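Local coordinates for Rab GDP-dissociation inhibitor (Saccharomyces cerevisiae, PDB 2BCG), which regulates Rab GTPases of the yeast secretory pathway by inhibiting GDP dissociation from Sec4 and extracts GDP-bound Ypt7 from vacuolar membranes, at residues Ser139-Ile144 with Lys192-His197. Numbering follows the deposited sequence.
Sequences SPLMGI and KEFIGH. With GER (geran-8-yl geran), chain C.
The ring of F194, on helix 189-199, meets two side chains of the loop joining helices 133-138 and 144-159: L141 near CE1 and M142 near CD2, at opposite corners of the ring but from the same side of its plane. The evidence lies in which ring atoms are used. L141 CD1 comes to 3.8 Å from F194 CE1, whereas M142 CE approaches F194 CD2, also at 3.8 Å, each methyl arriving obliquely and each side chain crossing that of F194 at about a right angle. F194 leaves the helix toward the loop, and CG anti to the backbone N (chi1 175°) sets the ring against the two methyls. M142 spans the interval by an extended chain beyond CG (chi3 -172°), which carries its terminal methyl, rather than its sulfur, to the ring. The contact is wholly apolar: no hydrogen bond links the segments, and together they bury 140 Å².

A geranylgeranyl group completes the cluster. Its C19 methyl lies 3.6 Å from F194 CZ, again obliquely and on the same side of the ring plane as the two protein methyls. Cut back to an alanine, position F194 would probably leave the methyls of L141 and M142 and the end of the lipid without their shared aromatic partner.

On the loop side, an ST turn orders the backbone: L141 N donates to S139 OG over 3.1 Å at 161°. Y127 of strand 125-128 touches L141, and M150 of helix 144-159 touches M142. F194 lines the lipid pocket with residues such as A136, L154 and M199, and this wall of aliphatic and aromatic groups, set among helices, is characteristic of the isoprenoid-binding site in the helical domain of RabGDI.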
ATOM      1  N   SER A 139       0.317  29.053 -18.593  1.00 19.04           N
ATOM      2  CA  SER A 139      -0.622  29.189 -17.468  1.00 19.39           C
ATOM      3  C   SER A 139      -1.072  30.631 -17.255  1.00 20.51           C
ATOM      4  O   SER A 139      -0.241  31.548 -17.265  1.00 22.11           O
ATOM      5  CB  SER A 139       0.017  28.681 -16.183  1.00 18.77           C
ATOM      6  OG  SER A 139      -0.899  28.809 -15.110  1.00 19.27           O
ATOM      7  N   PRO A 140      -2.395  30.842 -17.076  1.00 20.44           N
ATOM      8  CA  PRO A 140      -2.903  32.167 -16.730  1.00 20.45           C
ATOM      9  C   PRO A 140      -2.803  32.486 -15.240  1.00 21.60           C
ATOM     10  O   PRO A 140      -3.256  33.560 -14.815  1.00 22.08           O
ATOM     11  CB  PRO A 140      -4.366  32.095 -17.157  1.00 21.14           C
ATOM     12  CG  PRO A 140      -4.735  30.658 -16.944  1.00 21.29           C
ATOM     13  CD  PRO A 140      -3.487  29.864 -17.261  1.00 21.01           C
ATOM     14  N   LEU A 141      -2.229  31.561 -14.463  1.00 21.83           N
ATOM     15  CA  LEU A 141      -2.131  31.740 -13.014  1.00 22.40           C
ATOM     16  C   LEU A 141      -1.286  32.963 -12.612  1.00 23.49           C
ATOM     17  O   LEU A 141      -1.451  33.486 -11.510  1.00 23.76           O
ATOM     18  CB  LEU A 141      -1.600  30.468 -12.354  1.00 22.19           C
ATOM     19  CG  LEU A 141      -2.555  29.266 -12.240  1.00 22.27           C
ATOM     20  CD1 LEU A 141      -1.780  28.025 -11.811  1.00 21.83           C
ATOM     21  CD2 LEU A 141      -3.722  29.559 -11.268  1.00 21.66           C
ATOM     22  N   MET A 142      -0.388  33.400 -13.509  1.00 23.76           N
ATOM     23  CA  MET A 142       0.528  34.531 -13.263  1.00 24.61           C
ATOM     24  C   MET A 142       0.656  35.358 -14.533  1.00 23.34           C
ATOM     25  O   MET A 142       0.589  34.802 -15.631  1.00 22.09           O
ATOM     26  CB  MET A 142       1.933  34.025 -12.912  1.00 25.64           C
ATOM     27  CG  MET A 142       2.045  33.243 -11.625  1.00 26.86           C
ATOM     28  SD  MET A 142       3.778  32.994 -11.241  1.00 26.95           S
ATOM     29  CE  MET A 142       3.584  31.855  -9.856  1.00 26.65           C
ATOM     30  N   GLY A 143       0.866  36.666 -14.387  1.00 22.56           N
ATOM     31  CA  GLY A 143       1.223  37.512 -15.524  1.00 23.06           C
ATOM     32  C   GLY A 143       2.698  37.408 -15.872  1.00 22.33           C
ATOM     33  O   GLY A 143       3.492  36.830 -15.108  1.00 22.90           O
ATOM     34  N   ILE A 144       3.083  38.004 -17.004  1.00 22.25           N
ATOM     35  CA  ILE A 144       4.447  37.863 -17.529  1.00 23.33           C
ATOM     36  C   ILE A 144       5.533  38.338 -16.555  1.00 22.73           C
ATOM     37  O   ILE A 144       6.521  37.645 -16.311  1.00 22.65           O
ATOM     38  CB  ILE A 144       4.625  38.580 -18.894  1.00 23.25           C
ATOM     39  CG1 ILE A 144       3.667  37.988 -19.937  1.00 25.76           C
ATOM     40  CG2 ILE A 144       6.080  38.452 -19.391  1.00 25.06           C
ATOM     41  CD1 ILE A 144       3.778  38.556 -21.391  1.00 25.24           C
ATOM     42  N   LYS A 192       3.198  34.016  -3.704  1.00 21.96           N
ATOM     43  CA  LYS A 192       3.546  33.366  -2.447  1.00 22.34           C
ATOM     44  C   LYS A 192       2.562  32.226  -2.177  1.00 22.50           C
ATOM     45  O   LYS A 192       3.010  31.127  -1.846  1.00 22.50           O
ATOM     46  CB  LYS A 192       3.572  34.351  -1.284  1.00 23.63           C
ATOM     47  CG  LYS A 192       4.597  35.472  -1.388  1.00 24.39           C
ATOM     48  CD  LYS A 192       4.502  36.268  -0.089  1.00 26.45           C
ATOM     49  CE  LYS A 192       5.035  37.670  -0.225  1.00 26.62           C
ATOM     50  NZ  LYS A 192       4.983  38.352   1.108  1.00 26.63           N
ATOM     51  N   GLU A 193       1.253  32.483  -2.326  1.00 22.97           N
ATOM     52  CA  GLU A 193       0.200  31.465  -2.059  1.00 23.75           C
ATOM     53  C   GLU A 193       0.381  30.266  -2.974  1.00 22.12           C
ATOM     54  O   GLU A 193       0.316  29.112  -2.529  1.00 21.67           O
ATOM     55  CB  GLU A 193      -1.225  32.040  -2.212  1.00 24.20           C
ATOM     56  CG  GLU A 193      -2.301  30.976  -2.638  1.00 27.38           C
ATOM     57  CD  GLU A 193      -3.732  31.508  -2.669  1.00 26.20           C
ATOM     58  OE1 GLU A 193      -4.389  31.502  -3.753  1.00 31.53           O
ATOM     59  OE2 GLU A 193      -4.201  31.915  -1.601  1.00 31.24           O
ATOM     60  N   PHE A 194       0.635  30.537  -4.245  1.00 20.25           N
ATOM     61  CA  PHE A 194       0.859  29.472  -5.221  1.00 19.31           C
ATOM     62  C   PHE A 194       2.072  28.605  -4.864  1.00 18.90           C
ATOM     63  O   PHE A 194       1.993  27.367  -4.846  1.00 18.18           O
ATOM     64  CB  PHE A 194       1.018  30.017  -6.639  1.00 19.37           C
ATOM     65  CG  PHE A 194       1.362  28.953  -7.625  1.00 20.20           C
ATOM     66  CD1 PHE A 194       0.362  28.132  -8.182  1.00 20.53           C
ATOM     67  CD2 PHE A 194       2.700  28.703  -7.953  1.00 19.61           C
ATOM     68  CE1 PHE A 194       0.708  27.103  -9.075  1.00 20.90           C
ATOM     69  CE2 PHE A 194       3.054  27.677  -8.833  1.00 20.67           C
ATOM     70  CZ  PHE A 194       2.053  26.878  -9.403  1.00 21.55           C
ATOM     71  N   ILE A 195       3.216  29.233  -4.593  1.00 18.78           N
ATOM     72  CA  ILE A 195       4.402  28.463  -4.251  1.00 17.99           C
ATOM     73  C   ILE A 195       4.184  27.699  -2.954  1.00 18.03           C
ATOM     74  O   ILE A 195       4.449  26.483  -2.901  1.00 19.05           O
ATOM     75  CB  ILE A 195       5.648  29.360  -4.095  1.00 17.10           C
ATOM     76  CG1 ILE A 195       5.988  29.964  -5.453  1.00 17.93           C
ATOM     77  CG2 ILE A 195       6.855  28.537  -3.530  1.00 18.33           C
ATOM     78  CD1 ILE A 195       6.958  31.167  -5.344  1.00 18.76           C
ATOM     79  N   GLY A 196       3.695  28.388  -1.931  1.00 18.69           N
ATOM     80  CA  GLY A 196       3.501  27.785  -0.611  1.00 18.64           C
ATOM     81  C   GLY A 196       2.507  26.624  -0.613  1.00 19.04           C
ATOM     82  O   GLY A 196       2.778  25.589   0.017  1.00 19.54           O
ATOM     83  N   HIS A 197       1.383  26.799  -1.317  1.00 18.83           N
ATOM     84  CA  HIS A 197       0.250  25.837  -1.238  1.00 19.42           C
ATOM     85  C   HIS A 197       0.255  24.823  -2.353  1.00 18.78           C
ATOM     86  O   HIS A 197      -0.088  23.658  -2.108  1.00 20.38           O
ATOM     87  CB  HIS A 197      -1.095  26.545  -1.199  1.00 19.91           C
ATOM     88  CG  HIS A 197      -1.282  27.372   0.025  1.00 23.13           C
ATOM     89  ND1 HIS A 197      -2.139  27.011   1.043  1.00 24.14           N
ATOM     90  CD2 HIS A 197      -0.673  28.516   0.427  1.00 24.96           C
ATOM     91  CE1 HIS A 197      -2.067  27.907   2.010  1.00 25.58           C
ATOM     92  NE2 HIS A 197      -1.179  28.827   1.663  1.00 25.93           N
TER
HETATM   93  C1  GER C4000      15.434  19.490 -14.450  1.00 64.05           C
HETATM   94  C2  GER C4000      14.127  19.696 -15.244  1.00 64.74           C
HETATM   95  C3  GER C4000      13.577  20.961 -15.496  1.00 63.65           C
HETATM   96  C4  GER C4000      14.273  22.240 -14.993  1.00 64.36           C
HETATM   97  C5  GER C4000      12.261  21.096 -16.298  1.00 63.21           C
HETATM   98  C6  GER C4000      11.022  20.607 -15.520  1.00 67.19           C
HETATM   99  C7  GER C4000      10.399  21.625 -14.781  1.00 59.43           C
HETATM  100  C8  GER C4000      10.004  21.567 -13.435  1.00 64.88           C
HETATM  101  C9  GER C4000      10.282  20.296 -12.625  1.00 61.02           C
HETATM  102  C10 GER C4000       9.338  22.777 -12.733  1.00 55.16           C
HETATM  103  C11 GER C4000       7.794  22.824 -12.696  1.00 62.53           C
HETATM  104  C12 GER C4000       7.413  24.168 -12.556  1.00 52.76           C
HETATM  105  C13 GER C4000       6.383  24.811 -11.852  1.00 59.15           C
HETATM  106  C14 GER C4000       5.362  24.032 -11.007  1.00 54.56           C
HETATM  107  C15 GER C4000       6.297  26.347 -11.939  1.00 50.32           C
HETATM  108  C16 GER C4000       4.868  26.904 -11.983  1.00 55.88           C
HETATM  109  C17 GER C4000       4.728  27.890 -12.963  1.00 53.63           C
HETATM  110  C18 GER C4000       3.660  28.763 -13.218  1.00 52.09           C
HETATM  111  C19 GER C4000       2.367  28.782 -12.393  1.00 52.11           C
HETATM  112  C20 GER C4000       3.779  29.748 -14.372  1.00 52.59           C